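CysE, serine acetyltransferase (Brucella abortus, PDB 4HZC) probably catalyses the transfer of an acetyl group from acetyl-CoA to L-serine, giving O-acetylserine for cysteine biosynthesis. Local coordinates at residues Glu26-Thr31 against Thr44-Pro49; Leu63-Val68 against Ala139-Ser144; Ser185-Val190 against Ile212-Lys217. All coordinates share one frame; numbering follows the deposited sequence.

Contact 1 (Glu26-Thr31 against Thr44-Pro49)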
loop_
_atom_site.group_PDB
_atom_site.type_symbol
_atom_site.label_atom_id
_atom_site.label_comp_id
_atom_site.label_asym_id
_atom_site.label_seq_id
_atom_site.Cartn_x
_atom_site.Cartn_y
_atom_site.Cartn_z
ATOM N N GLU A 26 17.813 24.211 -3.399
ATOM C CA GLU A 26 16.368 24.374 -3.327
ATOM C C GLU A 26 15.722 23.369 -2.355
ATOM O O GLU A 26 14.874 23.720 -1.501
ATOM C CB GLU A 26 15.748 24.266 -4.731
ATOM C CG GLU A 26 16.097 25.415 -5.685
ATOM C CD GLU A 26 16.080 25.043 -7.172
ATOM O OE1 GLU A 26 15.697 23.915 -7.545
ATOM O OE2 GLU A 26 16.436 25.885 -8.013
ATOM N N ALA A 27 16.105 22.097 -2.509
ATOM C CA ALA A 27 15.569 21.060 -1.659
ATOM C C ALA A 27 15.856 21.301 -0.196
ATOM O O ALA A 27 15.004 21.060 0.649
ATOM C CB ALA A 27 16.115 19.700 -2.074
ATOM N N GLU A 28 17.108 21.691 0.085
ATOM C CA GLU A 28 17.533 22.008 1.413
ATOM C C GLU A 28 16.636 23.099 1.994
ATOM O O GLU A 28 16.128 22.974 3.106
ATOM C CB GLU A 28 18.978 22.531 1.327
ATOM C CG GLU A 28 19.691 22.528 2.644
ATOM C CD GLU A 28 20.369 21.192 2.834
ATOM O OE1 GLU A 28 21.023 20.757 1.842
ATOM O OE2 GLU A 28 20.219 20.588 3.940
ATOM N N GLU A 29 16.459 24.172 1.229
ATOM C CA GLU A 29 15.648 25.319 1.658
ATOM C C GLU A 29 14.185 24.902 1.877
ATOM O O GLU A 29 13.530 25.277 2.877
ATOM C CB GLU A 29 15.737 26.434 0.600
ATOM C CG GLU A 29 15.066 27.755 0.970
ATOM C CD GLU A 29 15.315 28.186 2.428
ATOM O OE1 GLU A 29 16.502 28.261 2.863
ATOM O OE2 GLU A 29 14.316 28.443 3.157
ATOM N N ALA A 30 13.690 24.062 0.968
ATOM C CA ALA A 30 12.275 23.668 1.041
ATOM C C ALA A 30 11.962 22.883 2.328
ATOM O O ALA A 30 10.876 23.045 2.905
ATOM C CB ALA A 30 11.924 22.848 -0.190
ATOM N N THR A 31 12.924 22.040 2.752
ATOM C CA THR A 31 12.717 21.169 3.878
ATOM C C THR A 31 12.716 21.998 5.170
ATOM O O THR A 31 11.969 21.686 6.097
ATOM C CB THR A 31 13.848 20.126 3.957
ATOM O OG1 THR A 31 13.923 19.402 2.706
ATOM C CG2 THR A 31 13.608 19.177 5.150
ATOM N N THR A 44 13.765 11.889 -2.256
ATOM C CA THR A 44 13.701 12.134 -3.683
ATOM C C THR A 44 14.903 12.924 -4.202
ATOM O O THR A 44 15.318 12.712 -5.352
ATOM C CB THR A 44 12.382 12.824 -4.107
ATOM O OG1 THR A 44 11.296 12.146 -3.490
ATOM C CG2 THR A 44 12.272 12.836 -5.626
ATOM N N ILE A 45 15.439 13.819 -3.378
ATOM C CA ILE A 45 16.557 14.670 -3.809
ATOM C C ILE A 45 17.790 14.494 -2.909
ATOM O O ILE A 45 18.843 14.093 -3.382
ATOM C CB ILE A 45 16.189 16.181 -3.805
ATOM C CG1 ILE A 45 14.890 16.503 -4.582
ATOM C CG2 ILE A 45 17.413 17.093 -4.143
ATOM C CD1 ILE A 45 14.958 16.329 -6.074
ATOM N N LEU A 46 17.675 14.838 -1.623
ATOM C CA LEU A 46 18.899 15.120 -0.818
ATOM C C LEU A 46 19.700 13.854 -0.540
ATOM O O LEU A 46 20.914 13.917 -0.442
ATOM C CB LEU A 46 18.537 15.845 0.482
ATOM C CG LEU A 46 17.970 17.277 0.291
ATOM C CD1 LEU A 46 17.347 17.808 1.582
ATOM C CD2 LEU A 46 19.021 18.264 -0.248
ATOM N N ASN A 47 19.021 12.701 -0.432
ATOM C CA ASN A 47 19.698 11.451 -0.171
ATOM C C ASN A 47 20.246 10.849 -1.442
ATOM O O ASN A 47 20.999 9.891 -1.347
ATOM C CB ASN A 47 18.761 10.405 0.443
ATOM C CG ASN A 47 18.489 10.628 1.924
ATOM O OD1 ASN A 47 19.072 11.479 2.557
ATOM N ND2 ASN A 47 17.560 9.837 2.478
ATOM N N GLN A 48 19.891 11.407 -2.594
ATOM C CA GLN A 48 20.326 10.919 -3.887
ATOM C C GLN A 48 21.742 11.392 -4.264
ATOM O O GLN A 48 22.093 12.487 -3.973
ATOM C CB GLN A 48 19.379 11.373 -4.977
ATOM C CG GLN A 48 17.926 10.904 -4.804
ATOM C CD GLN A 48 17.741 9.382 -5.030
ATOM O OE1 GLN A 48 18.617 8.697 -5.566
ATOM N NE2 GLN A 48 16.558 8.873 -4.665
ATOM N N PRO A 49 22.530 10.552 -4.938
ATOM C CA PRO A 49 23.948 10.893 -5.251
ATOM C C PRO A 49 24.043 11.635 -6.578
ATOM O O PRO A 49 25.094 12.163 -6.883
ATOM C CB PRO A 49 24.614 9.503 -5.349
ATOM C CG PRO A 49 23.514 8.622 -5.844
ATOM C CD PRO A 49 22.191 9.180 -5.364
#
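In the helical N-terminal region of serine acetyltransferase, Ala27 of helix 18-33 packs against Ile45 and Leu46 of helix 38-46. The two helices follow one another in the chain, and their nearest CA atoms here, those of Ala27 and Ile45, are 6.8 Å apart. The small side chain of Ala27 points at the partner segment and fits between two larger ones: its CB lies 3.6 Å from Ile45 CG2 and 3.7 Å from Leu46 CD2. Ile45 offers this branch because CG2 stands anti to its own backbone N, while CG1 takes the place beside that nitrogen (chi1 -52°).

Leu46 spreads its two methyls along helix 18-33. While CD2 rests on Ala27, it also touches the carboxylate of Glu28, whose OE1 is 3.8 Å away; the Glu28 chain, bent at chi2 (89°), crosses the leucine at about a right angle. The other methyl, CD1, meets Thr31 OG1 at 3.9 Å, one turn further on. This pair of consecutive helices belongs to the N-terminal helical region of the enzyme, and its interface is largely apolar, with no hydrogen bond between the two segments. The hydroxyl of Thr31 is turned back to its own helix, where OG1 donates to Ala27 O over 2.9 Å. That carbonyl also accepts the backbone N of Thr31, the two donors arriving from opposite faces of its plane. Met109 of helix 109-114 also packs on Ala27, and Leu113 of the same helix on Ile45. Beyond the apolar patch, Arg24 binds the carbonyl oxygen of Leu46.

Contact 2 (Leu63-Val68 against Ala139-Ser144)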
loop_
_atom_site.group_PDB
_atom_site.type_symbol
_atom_site.label_atom_id
_atom_site.label_comp_id
_atom_site.label_asym_id
_atom_site.label_seq_id
_atom_site.Cartn_x
_atom_site.Cartn_y
_atom_site.Cartn_z
ATOM N N LEU A 63 4.983 6.278 -10.936
ATOM C CA LEU A 63 4.465 5.177 -11.787
ATOM C C LEU A 63 4.289 3.843 -11.036
ATOM O O LEU A 63 3.591 2.944 -11.517
ATOM C CB LEU A 63 5.384 4.989 -13.018
ATOM C CG LEU A 63 5.437 6.139 -14.054
ATOM C CD1 LEU A 63 6.437 5.823 -15.084
ATOM C CD2 LEU A 63 4.025 6.415 -14.614
ATOM N N GLY A 64 4.971 3.683 -9.898
ATOM C CA GLY A 64 4.925 2.430 -9.117
ATOM C C GLY A 64 3.452 2.022 -8.788
ATOM O O GLY A 64 2.570 2.867 -8.502
ATOM N N HIS A 65 3.220 0.712 -8.779
ATOM C CA HIS A 65 1.862 0.116 -8.507
ATOM C C HIS A 65 2.067 -1.293 -7.979
ATOM O O HIS A 65 3.102 -1.908 -8.224
ATOM C CB HIS A 65 1.062 0.107 -9.825
ATOM C CG HIS A 65 -0.395 -0.182 -9.677
ATOM N ND1 HIS A 65 -0.886 -1.436 -9.754
ATOM C CD2 HIS A 65 -1.500 0.671 -9.470
ATOM C CE1 HIS A 65 -2.227 -1.411 -9.572
ATOM N NE2 HIS A 65 -2.612 -0.121 -9.438
ATOM N N PRO A 66 1.115 -1.820 -7.208
ATOM C CA PRO A 66 1.167 -3.274 -6.899
ATOM C C PRO A 66 1.376 -4.213 -8.122
ATOM O O PRO A 66 2.045 -5.261 -8.005
ATOM C CB PRO A 66 -0.213 -3.518 -6.328
ATOM C CG PRO A 66 -0.532 -2.243 -5.670
ATOM C CD PRO A 66 -0.019 -1.143 -6.531
ATOM N N ASP A 67 0.836 -3.863 -9.281
ATOM C CA ASP A 67 1.166 -4.621 -10.482
ATOM C C ASP A 67 2.660 -4.720 -10.749
ATOM O O ASP A 67 3.159 -5.799 -11.096
ATOM C CB ASP A 67 0.464 -4.066 -11.712
ATOM C CG ASP A 67 -1.060 -4.355 -11.694
ATOM O OD1 ASP A 67 -1.451 -5.485 -11.332
ATOM O OD2 ASP A 67 -1.827 -3.443 -11.972
ATOM N N VAL A 68 3.332 -3.575 -10.740
ATOM C CA VAL A 68 4.796 -3.547 -11.041
ATOM C C VAL A 68 5.438 -2.479 -10.131
ATOM O O VAL A 68 5.224 -1.323 -10.330
ATOM C CB VAL A 68 5.112 -3.183 -12.508
ATOM C CG1 VAL A 68 6.626 -3.154 -12.728
ATOM C CG2 VAL A 68 4.498 -4.111 -13.534
ATOM N N ALA A 139 7.628 -2.001 -22.244
ATOM C CA ALA A 139 7.433 -0.696 -22.959
ATOM C C ALA A 139 5.932 -0.310 -22.991
ATOM O O ALA A 139 5.573 0.859 -22.807
ATOM C CB ALA A 139 7.951 -0.792 -24.392
ATOM N N TYR A 140 5.069 -1.283 -23.293
ATOM C CA TYR A 140 3.608 -1.045 -23.298
ATOM C C TYR A 140 3.062 -0.812 -21.923
ATOM O O TYR A 140 2.136 -0.005 -21.741
ATOM C CB TYR A 140 2.839 -2.237 -23.875
ATOM C CG TYR A 140 3.099 -2.493 -25.324
ATOM C CD1 TYR A 140 3.255 -1.420 -26.222
ATOM C CD2 TYR A 140 3.151 -3.804 -25.828
ATOM C CE1 TYR A 140 3.486 -1.657 -27.570
ATOM C CE2 TYR A 140 3.365 -4.047 -27.178
ATOM C CZ TYR A 140 3.544 -2.981 -28.035
ATOM O OH TYR A 140 3.773 -3.207 -29.348
ATOM N N TYR A 141 3.584 -1.533 -20.946
ATOM C CA TYR A 141 3.149 -1.286 -19.586
ATOM C C TYR A 141 3.453 0.148 -19.169
ATOM O O TYR A 141 2.636 0.809 -18.593
ATOM C CB TYR A 141 3.808 -2.256 -18.606
ATOM C CG TYR A 141 3.385 -1.941 -17.204
ATOM C CD1 TYR A 141 2.136 -2.367 -16.757
ATOM C CD2 TYR A 141 4.210 -1.171 -16.305
ATOM C CE1 TYR A 141 1.718 -2.059 -15.476
ATOM C CE2 TYR A 141 3.782 -0.921 -15.018
ATOM C CZ TYR A 141 2.491 -1.336 -14.651
ATOM O OH TYR A 141 1.985 -1.065 -13.367
ATOM N N LEU A 142 4.690 0.598 -19.372
ATOM C CA LEU A 142 5.026 2.018 -19.142
ATOM C C LEU A 142 4.116 2.974 -19.910
ATOM O O LEU A 142 3.653 3.982 -19.361
ATOM C CB LEU A 142 6.508 2.320 -19.525
ATOM C CG LEU A 142 7.549 1.777 -18.556
ATOM C CD1 LEU A 142 8.949 1.942 -19.119
ATOM C CD2 LEU A 142 7.459 2.444 -17.206
ATOM N N GLN A 143 3.878 2.701 -21.182
ATOM C CA GLN A 143 2.963 3.516 -21.986
ATOM C C GLN A 143 1.571 3.567 -21.376
ATOM O O GLN A 143 0.998 4.633 -21.214
ATOM C CB GLN A 143 2.860 3.028 -23.425
ATOM C CG GLN A 143 1.758 3.694 -24.242
ATOM C CD GLN A 143 1.513 3.063 -25.611
ATOM O OE1 GLN A 143 1.813 1.893 -25.843
ATOM N NE2 GLN A 143 0.911 3.824 -26.509
ATOM N N SER A 144 1.087 2.405 -20.967
ATOM C CA SER A 144 -0.224 2.282 -20.299
ATOM C C SER A 144 -0.279 3.002 -18.978
ATOM O O SER A 144 -1.253 3.627 -18.649
ATOM C CB SER A 144 -0.569 0.799 -20.059
ATOM O OG SER A 144 -1.792 0.681 -19.355
HETATM O O HOH W 1 3.736 0.290 -12.023
HETATM O O HOH W 2 -0.669 -0.923 -13.550
#
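The phenol ring of Tyr141 carries Val68 CG2 over one face and a water at its edge, in plane. The methyl makes a CH-pi contact, 3.8 Å from CG2 to the ring centroid and 20° off the normal. Tyr141 belongs to helix 136-149, and the residues it meets form the loop between helices 51-63 and 70-83, so the contact ties this loop to a helix far along the chain. With CG anti to the backbone N (chi1 178°), the tyrosine reaches into the loop, and its OH touches CB of both His65 and Asp67. Pro66 CD and a second water lie toward the rim over opposite faces of the His65 ring, with Asp67 CA at its edge; ND1 accepts the backbone N-H of Asp67 in a nearly straight bond of 3.0 Å. The main polar partner of Asp67 is Arg58 of a neighbouring subunit, which forms a salt bridge to OD2. One residue along the helix from the tyrosine, Leu142 CD2 meets Leu63 CD1 at 4.1 Å, the side chains crossing at about a right angle. The second water donates to both Tyr141 OH (2.7 Å) and Asp67 OD2; the first accepts a hydrogen bond from Tyr141 OH at 2.6 Å and donates to Leu63 O and Val68 O.

Contact 3 (Ser185-Val190 against Ile212-Lys217)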
loop_
_atom_site.group_PDB
_atom_site.type_symbol
_atom_site.label_atom_id
_atom_site.label_comp_id
_atom_site.label_asym_id
_atom_site.label_seq_id
_atom_site.Cartn_x
_atom_site.Cartn_y
_atom_site.Cartn_z
ATOM N N SER A 185 7.976 22.709 -28.061
ATOM C CA SER A 185 7.127 22.992 -26.897
ATOM C C SER A 185 5.754 22.564 -27.304
ATOM O O SER A 185 5.281 22.976 -28.328
ATOM C CB SER A 185 7.081 24.498 -26.556
ATOM O OG SER A 185 8.415 24.907 -26.183
ATOM N N ILE A 186 5.138 21.700 -26.483
ATOM C CA ILE A 186 3.813 21.136 -26.753
ATOM C C ILE A 186 2.925 21.335 -25.516
ATOM O O ILE A 186 3.352 21.097 -24.378
ATOM C CB ILE A 186 3.926 19.656 -27.078
ATOM C CG1 ILE A 186 4.993 19.382 -28.164
ATOM C CG2 ILE A 186 2.531 19.068 -27.350
ATOM C CD1 ILE A 186 5.162 17.902 -28.519
ATOM N N LEU A 187 1.720 21.821 -25.727
ATOM C CA LEU A 187 0.802 22.092 -24.630
ATOM C C LEU A 187 -0.123 20.909 -24.380
ATOM O O LEU A 187 0.003 19.877 -25.043
ATOM C CB LEU A 187 0.019 23.364 -24.895
ATOM C CG LEU A 187 0.732 24.487 -24.120
ATOM C CD1 LEU A 187 1.850 25.058 -24.989
ATOM C CD2 LEU A 187 -0.214 25.572 -23.684
ATOM N N HIS A 188 -1.063 21.062 -23.435
ATOM C CA HIS A 188 -1.995 19.989 -23.134
ATOM C C HIS A 188 -2.961 19.832 -24.267
ATOM O O HIS A 188 -3.102 20.729 -25.084
ATOM C CB HIS A 188 -2.752 20.308 -21.850
ATOM C CG HIS A 188 -3.359 21.660 -21.849
ATOM N ND1 HIS A 188 -2.619 22.779 -21.777
ATOM C CD2 HIS A 188 -4.695 22.072 -21.960
ATOM C CE1 HIS A 188 -3.420 23.847 -21.822
ATOM N NE2 HIS A 188 -4.688 23.415 -21.953
ATOM N N GLY A 189 -3.653 18.684 -24.313
ATOM C CA GLY A 189 -4.770 18.486 -25.218
ATOM C C GLY A 189 -4.310 18.238 -26.666
ATOM O O GLY A 189 -5.120 18.248 -27.578
ATOM N N VAL A 190 -3.020 18.036 -26.864
ATOM C CA VAL A 190 -2.478 17.903 -28.224
ATOM C C VAL A 190 -2.436 16.481 -28.756
ATOM O O VAL A 190 -2.038 15.573 -28.057
ATOM C CB VAL A 190 -1.044 18.507 -28.315
ATOM C CG1 VAL A 190 -0.428 18.102 -29.618
ATOM C CG2 VAL A 190 -1.074 19.998 -28.248
ATOM N N ILE A 212 3.447 24.117 -30.306
ATOM C CA ILE A 212 2.081 23.583 -30.506
ATOM C C ILE A 212 1.145 23.968 -29.379
ATOM O O ILE A 212 1.345 23.545 -28.241
ATOM C CB ILE A 212 2.093 22.046 -30.642
ATOM C CG1 ILE A 212 3.164 21.644 -31.658
ATOM C CG2 ILE A 212 0.710 21.555 -31.105
ATOM C CD1 ILE A 212 3.544 20.175 -31.740
ATOM N N GLY A 213 0.119 24.750 -29.716
ATOM C CA GLY A 213 -0.892 25.295 -28.797
ATOM C C GLY A 213 -1.840 24.264 -28.227
ATOM O O GLY A 213 -1.880 23.151 -28.700
ATOM N N ALA A 214 -2.471 24.619 -27.114
ATOM C CA ALA A 214 -3.367 23.724 -26.353
ATOM C C ALA A 214 -4.519 23.258 -27.194
ATOM O O ALA A 214 -5.135 24.068 -27.911
ATOM C CB ALA A 214 -3.914 24.449 -25.138
ATOM N N GLY A 215 -4.810 21.945 -27.156
ATOM C CA GLY A 215 -5.982 21.387 -27.816
ATOM C C GLY A 215 -5.746 21.134 -29.279
ATOM O O GLY A 215 -6.622 20.675 -29.939
ATOM N N ALA A 216 -4.547 21.439 -29.792
ATOM C CA ALA A 216 -4.311 21.323 -31.239
ATOM C C ALA A 216 -4.190 19.884 -31.727
ATOM O O ALA A 216 -3.594 19.043 -31.050
ATOM C CB ALA A 216 -3.065 22.095 -31.641
ATOM N N LYS A 217 -4.734 19.600 -32.922
ATOM C CA LYS A 217 -4.653 18.270 -33.543
ATOM C C LYS A 217 -3.869 18.319 -34.839
ATOM O O LYS A 217 -4.191 19.111 -35.735
ATOM C CB LYS A 217 -6.054 17.703 -33.799
ATOM C CG LYS A 217 -6.718 17.173 -32.536
ATOM C CD LYS A 217 -8.105 17.732 -32.370
ATOM C CE LYS A 217 -8.490 17.964 -30.906
ATOM N NZ LYS A 217 -9.533 19.035 -30.796
#
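Backbone hydrogen bonds join Ser185-Val190 to Ile212-Lys217 in parallel. Ile212 N donates to Ser185 O (2.9 Å, nearly straight at 171°), and Ile212 O accepts Leu187 N in return, so Ile186 and Ile212 form a parallel beta bridge. Where both segments turn the corner, Gly215 N donates to His188 O at 2.9 Å, in the carbonyl plane. Weaker CA-H...O contacts extend the pairing: His188 O also receives Ala214 CA, Gly189 O receives Gly215 CA, and Ala216 O receives Val190 CA at 3.2 Å.

Apolar contacts back this pairing, some of them across the register. Ile186 and Ile212 lie side by side, pointing the same way, with CG1 of the first 3.9 Å from CD1 of the second. Val190 crosses Ile212 at about a right angle, its CG2 3.7 Å from Ile212 CG2, while Leu187 CB packs on Ala214.

One aromatic contact completes the set. His188 CG sits between its backbone N and carbonyl carbon (chi1 51°), which sets the imidazole against the next coil, where Ala214 CB makes a CH-pi contact over one face, toward the rim, 3.7 Å from the centroid. His188 NE2 is hydrogen-bonded to Thr191 OG1 of a neighbouring subunit.

Gly189 and Gly215, each with positive phi, stack at equivalent corners, Gly215 within a type II turn running from Gly213 to Ala216. Such in-register stacking of strand and turn on the next coil is typical of a parallel beta-helix, here the left-handed one of hexapeptide-repeat acyltransferases.

How the contacts relate
The three contacts follow one another along the chain without overlap, and none touches another. Contacts 1 and 2 belong to the helical part: contact 1 joins helices 18-33 and 38-46, and contact 2 ties the loop after helix 51-63 to helix 136-149, the last helix before the beta region. Their centres are 26 Å apart. Contact 3 lies in the left-handed beta-helix, between successive coils, with its centre 25 Å from that of contact 2 and 32 Å from that of contact 1, on the opposite side of the chain's centre from the latter. All three contacts border neighbouring subunits of the six-chain assembly, so helical and beta-helical regions alike contribute to the oligomer.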